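Ribokinase (Arabidopsis thaliana, PDB 6ILS) catalyses the ATP- and magnesium-dependent phosphorylation of D-ribose at O-5, giving D-ribose 5-phosphate for nucleotide and amino-acid synthesis or the pentose phosphate pathway. Local coordinates at residues 8-13 with 142-147; 95-100 with 111-116; 251-256 with 291-296. All blocks are in the same frame, centred on the assembly; numbering follows the deposited sequence.

Interaction 1: 8-13 with 142-147; sequences VGSANA and QREIPD. With RIB (alpha-D-ribofuranose), chain F.
Glu144 OE1 is gripped by two donors: Ser10 OG, which gives it a very short hydrogen bond of 2.5 Å, and the backbone N of Lys41 at the start of helix 41-51. The serine hydroxyl in turn receives the N-H of Gly42, so Ser10 acts as a second-shell residue that fixes the rotation of the carboxylate. OG sits between the backbone N and the carbonyl carbon of its own residue (chi1 58°), a setting that turns it to the glutamate. With OE1 held in this way, OE2 is left for the sugar and accepts from O1 of the ribofuranose at 2.6 Å. Asn12 approaches the same sugar with the end of its side-chain amide.

Behind this polar row the packing is close about Gly9. Gln142 OE1 lies 3.4 Å from Gly9 CA, where a side chain would collide with it, and Ile145 CG2 rests 3.4 Å from Gly9 C. Ile145 CD1 meets Val8 CG1 at 4.1 Å, the two side chains crossing at about a right angle. A water bridges the backbones, accepting from Gln142 N at 2.9 Å and lying within hydrogen-bonding distance of Val8 O. The loops that leave the C-terminal ends of the neighbouring parallel strands 5-8 and 138-143 thus build one wall of the ribose pocket, as expected for a PfkB-family kinase.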
ATOM      1  N   VAL B   8      -4.861  12.747 -19.671  1.00 14.76           N
ATOM      2  CA  VAL B   8      -4.282  11.453 -19.938  1.00 13.22           C
ATOM      3  C   VAL B   8      -3.058  11.329 -19.068  1.00 17.55           C
ATOM      4  O   VAL B   8      -2.127  12.132 -19.159  1.00 16.66           O
ATOM      5  CB  VAL B   8      -3.913  11.275 -21.428  1.00 17.09           C
ATOM      6  CG1 VAL B   8      -3.403   9.839 -21.665  1.00 16.80           C
ATOM      7  CG2 VAL B   8      -5.131  11.575 -22.307  1.00 16.93           C
ATOM      8  N   GLY B   9      -3.040  10.343 -18.181  1.00 15.05           N
ATOM      9  CA  GLY B   9      -1.891  10.246 -17.324  1.00 13.52           C
ATOM     10  C   GLY B   9      -2.018   9.199 -16.247  1.00 18.92           C
ATOM     11  O   GLY B   9      -2.724   8.198 -16.414  1.00 16.93           O
ATOM     12  N   SER B  10      -1.348   9.465 -15.131  1.00 16.69           N
ATOM     13  CA  SER B  10      -1.126   8.482 -14.072  1.00 17.20           C
ATOM     14  C   SER B  10      -2.153   8.470 -12.947  1.00 18.25           C
ATOM     15  O   SER B  10      -2.742   9.492 -12.613  1.00 16.10           O
ATOM     16  CB  SER B  10       0.222   8.723 -13.444  1.00 18.45           C
ATOM     17  OG  SER B  10       0.284  10.058 -12.941  1.00 19.11           O
ATOM     18  N   ALA B  11      -2.304   7.302 -12.334  1.00 18.49           N
ATOM     19  CA  ALA B  11      -3.082   7.137 -11.117  1.00 18.26           C
ATOM     20  C   ALA B  11      -2.258   6.286 -10.158  1.00 18.73           C
ATOM     21  O   ALA B  11      -1.800   5.223 -10.533  1.00 17.21           O
ATOM     22  CB  ALA B  11      -4.438   6.485 -11.407  1.00 18.87           C
ATOM     23  N   ASN B  12      -2.036   6.794  -8.942  1.00 18.55           N
ATOM     24  CA  ASN B  12      -1.246   6.125  -7.910  1.00 21.13           C
ATOM     25  C   ASN B  12      -2.019   5.981  -6.618  1.00 22.55           C
ATOM     26  O   ASN B  12      -2.752   6.889  -6.240  1.00 21.72           O
ATOM     27  CB  ASN B  12       0.030   6.918  -7.567  1.00 21.71           C
ATOM     28  CG  ASN B  12       1.040   6.932  -8.679  1.00 25.25           C
ATOM     29  OD1 ASN B  12       1.147   5.984  -9.455  1.00 26.15           O
ATOM     30  ND2 ASN B  12       1.826   8.008  -8.740  1.00 23.89           N
ATOM     31  N   ALA B  13      -1.827   4.869  -5.918  1.00 23.44           N
ATOM     32  CA  ALA B  13      -2.163   4.858  -4.501  1.00 22.26           C
ATOM     33  C   ALA B  13      -0.938   5.403  -3.776  1.00 22.30           C
ATOM     34  O   ALA B  13       0.163   4.906  -3.959  1.00 27.18           O
ATOM     35  CB  ALA B  13      -2.515   3.454  -4.019  1.00 22.16           C
ATOM     36  N   GLN B 142       1.193  14.614 -18.047  1.00 13.39           N
ATOM     37  CA  GLN B 142       2.324  14.755 -17.139  1.00 17.14           C
ATOM     38  C   GLN B 142       3.393  13.731 -17.541  1.00 17.60           C
ATOM     39  O   GLN B 142       3.296  13.130 -18.606  1.00 19.21           O
ATOM     40  CB  GLN B 142       1.917  14.552 -15.673  1.00 16.14           C
ATOM     41  CG  GLN B 142       0.520  15.071 -15.334  1.00 14.81           C
ATOM     42  CD  GLN B 142      -0.588  14.164 -15.879  1.00 17.20           C
ATOM     43  OE1 GLN B 142      -0.489  12.922 -15.849  1.00 15.66           O
ATOM     44  NE2 GLN B 142      -1.633  14.780 -16.383  1.00 16.29           N
ATOM     45  N   ARG B 143       4.389  13.516 -16.689  1.00 17.09           N
ATOM     46  CA  ARG B 143       5.441  12.571 -17.052  1.00 21.88           C
ATOM     47  C   ARG B 143       5.515  11.371 -16.128  1.00 18.22           C
ATOM     48  O   ARG B 143       6.574  11.036 -15.597  1.00 21.89           O
ATOM     49  CB  ARG B 143       6.762  13.305 -17.120  1.00 23.17           C
ATOM     50  CG  ARG B 143       6.667  14.422 -18.137  1.00 24.30           C
ATOM     51  CD  ARG B 143       7.964  14.669 -18.864  1.00 34.02           C
ATOM     52  NE  ARG B 143       8.479  13.491 -19.566  1.00 34.64           N
ATOM     53  CZ  ARG B 143       9.723  13.050 -19.415  1.00 34.82           C
ATOM     54  NH1 ARG B 143      10.535  13.677 -18.573  1.00 32.71           N
ATOM     55  NH2 ARG B 143      10.155  11.986 -20.081  1.00 38.89           N
ATOM     56  N   GLU B 144       4.373  10.708 -15.984  1.00 16.56           N
ATOM     57  CA  GLU B 144       4.246   9.509 -15.145  1.00 15.69           C
ATOM     58  C   GLU B 144       3.616   8.358 -15.931  1.00 20.02           C
ATOM     59  O   GLU B 144       3.173   7.363 -15.348  1.00 18.28           O
ATOM     60  CB  GLU B 144       3.413   9.833 -13.882  1.00 19.44           C
ATOM     61  CG  GLU B 144       4.100  10.797 -12.930  1.00 19.02           C
ATOM     62  CD  GLU B 144       3.422  10.893 -11.552  1.00 23.00           C
ATOM     63  OE1 GLU B 144       2.185  10.695 -11.448  1.00 21.14           O
ATOM     64  OE2 GLU B 144       4.149  11.149 -10.568  1.00 23.32           O
ATOM     65  N   ILE B 145       3.558   8.515 -17.252  1.00 17.83           N
ATOM     66  CA  ILE B 145       3.219   7.431 -18.184  1.00 20.00           C
ATOM     67  C   ILE B 145       4.263   7.491 -19.327  1.00 22.08           C
ATOM     68  O   ILE B 145       5.038   8.457 -19.410  1.00 22.11           O
ATOM     69  CB  ILE B 145       1.771   7.536 -18.745  1.00 17.35           C
ATOM     70  CG1 ILE B 145       1.657   8.710 -19.718  1.00 16.33           C
ATOM     71  CG2 ILE B 145       0.732   7.652 -17.613  1.00 17.10           C
ATOM     72  CD1 ILE B 145       0.347   8.827 -20.421  1.00 17.32           C
ATOM     73  N   PRO B 146       4.318   6.459 -20.188  1.00 22.36           N
ATOM     74  CA  PRO B 146       5.437   6.444 -21.155  1.00 24.09           C
ATOM     75  C   PRO B 146       5.486   7.620 -22.137  1.00 23.39           C
ATOM     76  O   PRO B 146       4.458   8.062 -22.613  1.00 20.17           O
ATOM     77  CB  PRO B 146       5.208   5.136 -21.927  1.00 24.64           C
ATOM     78  CG  PRO B 146       4.524   4.248 -20.942  1.00 23.45           C
ATOM     79  CD  PRO B 146       3.611   5.165 -20.154  1.00 22.67           C
ATOM     80  N   ASP B 147       6.696   8.086 -22.443  1.00 28.23           N
ATOM     81  CA  ASP B 147       6.912   9.112 -23.465  1.00 29.24           C
ATOM     82  C   ASP B 147       6.142   8.804 -24.746  1.00 24.91           C
ATOM     83  O   ASP B 147       5.575   9.692 -25.376  1.00 23.87           O
ATOM     84  CB  ASP B 147       8.409   9.244 -23.786  1.00 30.44           C
ATOM     85  CG  ASP B 147       9.198   9.938 -22.679  1.00 34.92           C
ATOM     86  OD1 ASP B 147       8.611  10.750 -21.937  1.00 33.60           O
ATOM     87  OD2 ASP B 147      10.417   9.680 -22.558  1.00 38.56           O
TER
HETATM   88  O5  RIB F 402       1.727  15.576  -7.506  1.00 23.86           O
HETATM   89  C5  RIB F 402       1.306  14.624  -6.565  1.00 29.46           C
HETATM   90  C4  RIB F 402       1.509  13.338  -7.049  1.00 31.25           C
HETATM   91  O4  RIB F 402       2.929  13.099  -7.501  1.00 37.35           O
HETATM   92  C3  RIB F 402       1.360  12.375  -5.793  1.00 35.27           C
HETATM   93  O3  RIB F 402      -0.104  12.045  -5.638  1.00 32.26           O
HETATM   94  C2  RIB F 402       2.154  11.420  -5.979  1.00 35.67           C
HETATM   95  O2  RIB F 402       1.470  10.132  -6.249  1.00 29.15           O
HETATM   96  C1  RIB F 402       3.153  11.837  -7.248  1.00 36.28           C
HETATM   97  O1  RIB F 402       2.866  11.063  -8.356  1.00 29.79           O
HETATM   98  O   HOH W   1       0.500  12.062 -19.294  1.00 15.35           O

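Interaction 2: 95-100 with 111-116; sequences TGHAVV and IIVGGA
Val113 lies over one face of the His97 imidazole, its CB 3.7 Å from the ring centroid and 13° off the normal, in a CH-pi contact. On that same face, CG2 of Val113 comes to 3.4 Å from His97 NE2 and CG1 to 3.5 Å from His97 CE1. What positions the ring is a hydrogen bond at its edge, ND1 to Thr95 O at 2.9 Å, with the acceptor nearly in the ring plane; CG sits between the backbone N and the carbonyl carbon (chi1 46°), which sets the imidazole side by side with Val113. Replacing His97 by an alanine is likely to leave a gap beside the Val113 methyls and Thr95 O without its ring N-H.

Beneath the side chains, His97 and Val113 form an antiparallel hydrogen-bonded pair, bonded in both directions, with Val113 N only 2.6 Å from His97 O. Val99 and Ile111 make the next such pair. Ala98 and Ile112 are the non-hydrogen-bonded pair between them, and Ala98 CB touches Ile112 CG1 at 3.7 Å on the opposite face.

This hairpin belongs to the small sheet beside the ribose site: strand 96-102 is flanked by strand 12-18, strand 108-113 pairs in parallel with a strand of the second subunit, and Val99 packs on Val99 of that subunit, while the His97 ring also meets the ring of His67 from helix 66-75.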
ATOM      1  N   THR B  95      -1.898  -1.623 -10.087  1.00 25.09           N
ATOM      2  CA  THR B  95      -2.097  -0.166 -10.072  1.00 25.32           C
ATOM      3  C   THR B  95      -0.806   0.468  -9.562  1.00 25.78           C
ATOM      4  O   THR B  95      -0.200  -0.038  -8.615  1.00 24.28           O
ATOM      5  CB  THR B  95      -3.305   0.223  -9.178  1.00 22.05           C
ATOM      6  OG1 THR B  95      -4.499  -0.357  -9.719  1.00 21.79           O
ATOM      7  CG2 THR B  95      -3.488   1.750  -9.051  1.00 21.17           C
ATOM      8  N   GLY B  96      -0.362   1.544 -10.200  1.00 20.98           N
ATOM      9  CA  GLY B  96       0.837   2.231  -9.758  1.00 22.47           C
ATOM     10  C   GLY B  96       0.689   2.722  -8.330  1.00 22.42           C
ATOM     11  O   GLY B  96      -0.404   3.016  -7.851  1.00 22.76           O
ATOM     12  N   HIS B  97       1.802   2.788  -7.623  1.00 26.40           N
ATOM     13  CA  HIS B  97       1.754   3.300  -6.271  1.00 25.48           C
ATOM     14  C   HIS B  97       3.082   3.933  -5.901  1.00 30.45           C
ATOM     15  O   HIS B  97       4.099   3.725  -6.573  1.00 33.14           O
ATOM     16  CB  HIS B  97       1.356   2.192  -5.268  1.00 26.73           C
ATOM     17  CG  HIS B  97       2.081   0.895  -5.453  1.00 26.46           C
ATOM     18  ND1 HIS B  97       1.820   0.038  -6.500  1.00 28.89           N
ATOM     19  CD2 HIS B  97       3.014   0.278  -4.688  1.00 31.51           C
ATOM     20  CE1 HIS B  97       2.589  -1.033  -6.394  1.00 32.67           C
ATOM     21  NE2 HIS B  97       3.318  -0.916  -5.297  1.00 33.08           N
ATOM     22  N   ALA B  98       3.043   4.737  -4.844  1.00 33.12           N
ATOM     23  CA  ALA B  98       4.208   5.466  -4.364  1.00 32.03           C
ATOM     24  C   ALA B  98       4.306   5.328  -2.850  1.00 36.21           C
ATOM     25  O   ALA B  98       3.386   5.717  -2.126  1.00 38.24           O
ATOM     26  CB  ALA B  98       4.120   6.934  -4.757  1.00 32.27           C
ATOM     27  N   VAL B  99       5.405   4.752  -2.378  1.00 37.96           N
ATOM     28  CA  VAL B  99       5.669   4.696  -0.945  1.00 40.98           C
ATOM     29  C   VAL B  99       6.349   5.987  -0.509  1.00 44.65           C
ATOM     30  O   VAL B  99       7.509   6.231  -0.844  1.00 45.96           O
ATOM     31  CB  VAL B  99       6.543   3.496  -0.577  1.00 37.51           C
ATOM     32  CG1 VAL B  99       6.870   3.514   0.913  1.00 43.15           C
ATOM     33  CG2 VAL B  99       5.838   2.203  -0.959  1.00 35.80           C
ATOM     34  N   VAL B 100       5.617   6.817   0.224  1.00 40.88           N
ATOM     35  CA  VAL B 100       6.132   8.109   0.646  1.00 48.13           C
ATOM     36  C   VAL B 100       6.529   8.077   2.125  1.00 51.90           C
ATOM     37  O   VAL B 100       5.673   8.138   3.011  1.00 48.34           O
ATOM     38  CB  VAL B 100       5.099   9.224   0.403  1.00 47.65           C
ATOM     39  CG1 VAL B 100       5.697  10.586   0.724  1.00 50.79           C
ATOM     40  CG2 VAL B 100       4.606   9.177  -1.035  1.00 46.28           C
ATOM     41  N   ILE B 111       9.540   6.121  -3.037  1.00 47.41           N
ATOM     42  CA  ILE B 111       9.703   5.029  -3.997  1.00 46.51           C
ATOM     43  C   ILE B 111       8.453   4.936  -4.869  1.00 47.62           C
ATOM     44  O   ILE B 111       7.341   4.766  -4.355  1.00 41.99           O
ATOM     45  CB  ILE B 111       9.939   3.675  -3.308  1.00 46.06           C
ATOM     46  CG1 ILE B 111      11.111   3.758  -2.328  1.00 49.57           C
ATOM     47  CG2 ILE B 111      10.178   2.583  -4.338  1.00 44.08           C
ATOM     48  CD1 ILE B 111      11.511   2.418  -1.743  1.00 47.02           C
ATOM     49  N   ILE B 112       8.627   5.068  -6.183  1.00 46.49           N
ATOM     50  CA  ILE B 112       7.483   5.044  -7.090  1.00 42.78           C
ATOM     51  C   ILE B 112       7.453   3.761  -7.912  1.00 41.99           C
ATOM     52  O   ILE B 112       8.447   3.373  -8.532  1.00 43.19           O
ATOM     53  CB  ILE B 112       7.469   6.288  -8.016  1.00 46.19           C
ATOM     54  CG1 ILE B 112       6.858   7.465  -7.254  1.00 42.95           C
ATOM     55  CG2 ILE B 112       6.665   6.018  -9.289  1.00 39.61           C
ATOM     56  CD1 ILE B 112       6.735   8.738  -8.027  1.00 47.93           C
ATOM     57  N   VAL B 113       6.308   3.080  -7.867  1.00 36.05           N
ATOM     58  CA  VAL B 113       6.089   1.890  -8.671  1.00 32.88           C
ATOM     59  C   VAL B 113       5.233   2.280  -9.864  1.00 30.56           C
ATOM     60  O   VAL B 113       4.095   2.738  -9.696  1.00 28.87           O
ATOM     61  CB  VAL B 113       5.388   0.756  -7.875  1.00 32.69           C
ATOM     62  CG1 VAL B 113       5.154  -0.455  -8.768  1.00 33.91           C
ATOM     63  CG2 VAL B 113       6.203   0.378  -6.649  1.00 35.04           C
ATOM     64  N   GLY B 114       5.782   2.114 -11.062  1.00 28.90           N
ATOM     65  CA  GLY B 114       5.088   2.521 -12.270  1.00 27.14           C
ATOM     66  C   GLY B 114       3.827   1.725 -12.498  1.00 28.72           C
ATOM     67  O   GLY B 114       2.762   2.281 -12.790  1.00 25.49           O
ATOM     68  N   GLY B 115       3.949   0.409 -12.353  1.00 28.17           N
ATOM     69  CA  GLY B 115       2.821  -0.476 -12.542  1.00 27.74           C
ATOM     70  C   GLY B 115       2.086  -0.266 -13.847  1.00 22.13           C
ATOM     71  O   GLY B 115       2.705  -0.058 -14.900  1.00 24.31           O
ATOM     72  N   ALA B 116       0.759  -0.287 -13.766  1.00 22.53           N
ATOM     73  CA  ALA B 116      -0.100  -0.132 -14.937  1.00 21.00           C
ATOM     74  C   ALA B 116       0.131   1.215 -15.621  1.00 21.97           C
ATOM     75  O   ALA B 116      -0.095   1.341 -16.826  1.00 23.35           O
ATOM     76  CB  ALA B 116      -1.561  -0.282 -14.547  1.00 20.38           C
TER

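Interaction 3: 251-256 with 291-296; sequences VVDTTG and QVKGAI. With NA (sodium ion), chain G; ATP (adenosine-5'-triphosphate), chain E.
The monovalent-cation site of ribokinase is built here by two loops, 251-256 and 291-296, whose carbonyl oxygens close round a sodium ion. Asp253 O, at 2.6 Å from sodium, and Thr255 O come from the first loop; Val292 O, at 2.7 Å from sodium, and Gly294 O come from the second. Cys289 O completes the five protein ligands. The site is predicted to take potassium, so sodium probably stands in for it in this crystal.

The Asp253 carboxylate ties the loops together beside the ion. With CG anti to the backbone N (chi1 178°), it reaches across to the second loop, where OD2 uses its anti lone pair to accept from Gly294 N at 2.8 Å, in a nearly straight bond. OD1 turns back to its own loop and is held twice by Thr255: the backbone N meets it from above the carboxylate plane at 3.0 Å, making an Asx turn, and Thr255 OG1 donates to its syn lone pair at 2.8 Å. These three bonds fix the carboxylate's rotation and probably help hold the chain that presents Asp253 O and Thr255 O to the metal. Lys293 crosses over the aspartate with its aliphatic part, CE lying 3.8 Å from Asp253 OD2. Val252 CG2 rests against Gln291 O at 3.5 Å.

On the nucleotide side, Val251 and Thr254 border the ATP. The first loop runs from strand 241-243 into helix 257-270, with Gly256 at its N-cap; the second links helix 275-289 to helix 302-312, and Ala295 touches Asn44 of helix 41-51.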
ATOM      1  N   VAL B 251      -0.558  26.421   5.985  1.00 35.13           N
ATOM      2  CA  VAL B 251      -0.115  25.324   5.126  1.00 35.51           C
ATOM      3  C   VAL B 251      -0.147  24.000   5.867  1.00 36.02           C
ATOM      4  O   VAL B 251       0.680  23.746   6.742  1.00 39.50           O
ATOM      5  CB  VAL B 251       1.298  25.548   4.606  1.00 36.29           C
ATOM      6  CG1 VAL B 251       1.680  24.417   3.647  1.00 32.47           C
ATOM      7  CG2 VAL B 251       1.396  26.902   3.924  1.00 33.42           C
ATOM      8  N   VAL B 252      -1.101  23.154   5.509  1.00 32.39           N
ATOM      9  CA  VAL B 252      -1.241  21.848   6.131  1.00 34.82           C
ATOM     10  C   VAL B 252      -0.505  20.773   5.339  1.00 38.53           C
ATOM     11  O   VAL B 252       0.161  19.914   5.909  1.00 39.76           O
ATOM     12  CB  VAL B 252      -2.733  21.465   6.270  1.00 34.75           C
ATOM     13  CG1 VAL B 252      -2.911  19.979   6.548  1.00 37.53           C
ATOM     14  CG2 VAL B 252      -3.387  22.304   7.350  1.00 41.27           C
ATOM     15  N   ASP B 253      -0.616  20.832   4.018  1.00 31.58           N
ATOM     16  CA  ASP B 253      -0.072  19.787   3.170  1.00 33.04           C
ATOM     17  C   ASP B 253      -0.062  20.260   1.724  1.00 28.77           C
ATOM     18  O   ASP B 253      -1.122  20.427   1.125  1.00 27.75           O
ATOM     19  CB  ASP B 253      -0.896  18.506   3.317  1.00 32.82           C
ATOM     20  CG  ASP B 253      -0.418  17.387   2.420  1.00 33.17           C
ATOM     21  OD1 ASP B 253       0.735  17.434   1.936  1.00 35.50           O
ATOM     22  OD2 ASP B 253      -1.192  16.436   2.209  1.00 40.42           O
ATOM     23  N   THR B 254       1.130  20.454   1.163  1.00 31.61           N
ATOM     24  CA  THR B 254       1.237  20.922  -0.220  1.00 27.50           C
ATOM     25  C   THR B 254       1.078  19.822  -1.259  1.00 26.58           C
ATOM     26  O   THR B 254       1.107  20.099  -2.449  1.00 23.06           O
ATOM     27  CB  THR B 254       2.577  21.612  -0.483  1.00 31.39           C
ATOM     28  OG1 THR B 254       3.632  20.666  -0.282  1.00 33.45           O
ATOM     29  CG2 THR B 254       2.747  22.803   0.446  1.00 28.20           C
ATOM     30  N   THR B 255       0.880  18.578  -0.831  1.00 27.79           N
ATOM     31  CA  THR B 255       0.698  17.504  -1.793  1.00 27.64           C
ATOM     32  C   THR B 255      -0.502  17.781  -2.712  1.00 25.51           C
ATOM     33  O   THR B 255      -1.612  18.059  -2.240  1.00 24.93           O
ATOM     34  CB  THR B 255       0.503  16.137  -1.097  1.00 30.67           C
ATOM     35  OG1 THR B 255       1.610  15.888  -0.214  1.00 33.04           O
ATOM     36  CG2 THR B 255       0.418  15.032  -2.135  1.00 32.88           C
ATOM     37  N   GLY B 256      -0.262  17.716  -4.019  1.00 24.79           N
ATOM     38  CA  GLY B 256      -1.309  17.907  -5.009  1.00 22.45           C
ATOM     39  C   GLY B 256      -1.524  19.363  -5.421  1.00 24.76           C
ATOM     40  O   GLY B 256      -2.308  19.653  -6.324  1.00 20.73           O
ATOM     41  N   GLN B 291      -4.272  23.917   2.246  1.00 26.30           N
ATOM     42  CA  GLN B 291      -4.814  24.081   3.593  1.00 29.86           C
ATOM     43  C   GLN B 291      -5.552  22.840   4.095  1.00 34.53           C
ATOM     44  O   GLN B 291      -6.119  22.852   5.188  1.00 37.74           O
ATOM     45  CB  GLN B 291      -5.718  25.311   3.628  1.00 29.29           C
ATOM     46  CG  GLN B 291      -4.994  26.556   3.116  1.00 26.74           C
ATOM     47  CD  GLN B 291      -5.777  27.827   3.292  1.00 29.73           C
ATOM     48  OE1 GLN B 291      -6.232  28.138   4.392  1.00 32.67           O
ATOM     49  NE2 GLN B 291      -5.942  28.580   2.207  1.00 22.93           N
ATOM     50  N   VAL B 292      -5.509  21.762   3.318  1.00 31.84           N
ATOM     51  CA  VAL B 292      -6.175  20.507   3.670  1.00 33.94           C
ATOM     52  C   VAL B 292      -5.249  19.321   3.374  1.00 36.40           C
ATOM     53  O   VAL B 292      -4.516  19.331   2.385  1.00 32.26           O
ATOM     54  CB  VAL B 292      -7.516  20.352   2.906  1.00 32.11           C
ATOM     55  CG1 VAL B 292      -8.077  18.930   3.030  1.00 30.66           C
ATOM     56  CG2 VAL B 292      -8.525  21.378   3.390  1.00 32.74           C
ATOM     57  N   LYS B 293      -5.264  18.297   4.226  1.00 38.31           N
ATOM     58  CA  LYS B 293      -4.355  17.170   4.030  1.00 35.10           C
ATOM     59  C   LYS B 293      -4.857  16.225   2.935  1.00 35.17           C
ATOM     60  O   LYS B 293      -6.059  16.029   2.773  1.00 40.37           O
ATOM     61  CB  LYS B 293      -4.137  16.417   5.357  1.00 42.22           C
ATOM     62  CG  LYS B 293      -3.311  15.127   5.233  1.00 41.63           C
ATOM     63  CD  LYS B 293      -2.241  14.987   6.316  1.00 50.02           C
ATOM     64  CE  LYS B 293      -0.948  15.675   5.891  1.00 48.14           C
ATOM     65  NZ  LYS B 293       0.254  15.180   6.623  1.00 55.98           N
ATOM     66  N   GLY B 294      -3.924  15.660   2.170  1.00 35.49           N
ATOM     67  CA  GLY B 294      -4.242  14.748   1.085  1.00 34.10           C
ATOM     68  C   GLY B 294      -4.306  15.466  -0.252  1.00 35.33           C
ATOM     69  O   GLY B 294      -4.494  16.679  -0.287  1.00 38.01           O
ATOM     70  N   ALA B 295      -4.153  14.738  -1.353  1.00 35.97           N
ATOM     71  CA  ALA B 295      -4.232  15.363  -2.674  1.00 32.25           C
ATOM     72  C   ALA B 295      -5.686  15.563  -3.097  1.00 30.93           C
ATOM     73  O   ALA B 295      -6.229  16.665  -3.003  1.00 31.43           O
ATOM     74  CB  ALA B 295      -3.481  14.531  -3.714  1.00 31.86           C
ATOM     75  N   ILE B 296      -6.315  14.488  -3.555  1.00 32.61           N
ATOM     76  CA  ILE B 296      -7.681  14.557  -4.044  1.00 28.89           C
ATOM     77  C   ILE B 296      -8.704  15.037  -2.981  1.00 33.40           C
ATOM     78  O   ILE B 296      -9.594  15.826  -3.315  1.00 33.88           O
ATOM     79  CB  ILE B 296      -8.068  13.201  -4.666  1.00 28.88           C
ATOM     80  CG1 ILE B 296      -7.208  12.993  -5.925  1.00 23.67           C
ATOM     81  CG2 ILE B 296      -9.556  13.143  -4.990  1.00 30.67           C
ATOM     82  CD1 ILE B 296      -7.578  11.780  -6.810  1.00 24.29           C
TER
HETATM   83 NA    NA G 403      -3.201  19.280  -0.012  1.00 24.37          NA
HETATM   84  PG  ATP E 401       5.103  21.615  -8.135  1.00 43.93           P
HETATM   85  O1G ATP E 401       4.887  21.332  -9.577  1.00 40.11           O
HETATM   86  O2G ATP E 401       4.183  20.762  -7.276  1.00 44.89           O
HETATM   87  O3G ATP E 401       6.507  21.292  -7.722  1.00 47.42           O
HETATM   88  PB  ATP E 401       5.644  24.119  -6.976  1.00 43.00           P
HETATM   89  O1B ATP E 401       5.090  25.474  -7.052  1.00 35.53           O
HETATM   90  O2B ATP E 401       7.043  24.207  -7.380  1.00 42.99           O
HETATM   91  O3B ATP E 401       4.818  23.182  -7.946  1.00 42.07           O
HETATM   92  PA  ATP E 401       4.918  23.853  -4.173  1.00 48.85           P
HETATM   93  O1A ATP E 401       5.842  24.780  -3.391  1.00 43.66           O
HETATM   94  O2A ATP E 401       4.608  22.627  -3.352  1.00 39.60           O
HETATM   95  O3A ATP E 401       5.621  23.414  -5.523  1.00 58.03           O
HETATM   96  O5' ATP E 401       3.575  24.601  -4.467  1.00 39.85           O
HETATM   97  C5' ATP E 401       2.585  23.999  -5.278  1.00 38.15           C
HETATM   98  C4' ATP E 401       1.476  25.095  -5.571  1.00 33.86           C
HETATM   99  O4' ATP E 401       0.940  25.643  -4.231  1.00 33.02           O
HETATM  100  C3' ATP E 401       2.009  26.073  -6.170  1.00 33.85           C
HETATM  101  O3' ATP E 401       1.096  26.617  -7.141  1.00 26.51           O
HETATM  102  C2' ATP E 401       2.308  27.235  -5.024  1.00 31.28           C
HETATM  103  O2' ATP E 401       2.374  28.514  -5.718  1.00 29.98           O
HETATM  104  C1' ATP E 401       1.370  27.131  -4.174  1.00 31.39           C
HETATM  105  N9  ATP E 401       1.890  27.323  -2.807  1.00 32.53           N
HETATM  106  C8  ATP E 401       2.939  26.907  -2.039  1.00 33.53           C
HETATM  107  N7  ATP E 401       2.813  27.494  -0.818  1.00 35.44           N
HETATM  108  C5  ATP E 401       1.677  28.264  -0.831  1.00 32.19           C
HETATM  109  C6  ATP E 401       1.088  29.067   0.144  1.00 35.38           C
HETATM  110  N6  ATP E 401       1.546  29.307   1.485  1.00 36.58           N
HETATM  111  N1  ATP E 401      -0.034  29.727  -0.139  1.00 29.28           N
HETATM  112  C2  ATP E 401      -0.619  29.608  -1.382  1.00 26.86           C
HETATM  113  N3  ATP E 401      -0.058  28.827  -2.340  1.00 22.87           N
HETATM  114  C4  ATP E 401       1.102  28.157  -2.056  1.00 31.00           C

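In the fold
From the N terminus, the chain leaves strand 5-8 and enters strand 12-18; interaction 1 brings residues 142-147 back to this connection, closing a loop of 128 residues. Interaction 2 is nested inside that loop as a beta hairpin, ten residues lying between its segments. The two touch directly, because strands 12-18 and 96-102 are neighbours in the small sheet that reaches the second subunit. Interaction 3 follows in series and joins loops at the two ends of the helical pair 257-270 and 275-289. Its centre is about 20 Å from that of interaction 1. Interactions 1 and 2 tie the large and small sheets together beside the ribose, while interaction 3 forms the cation and nucleotide side, touching neither.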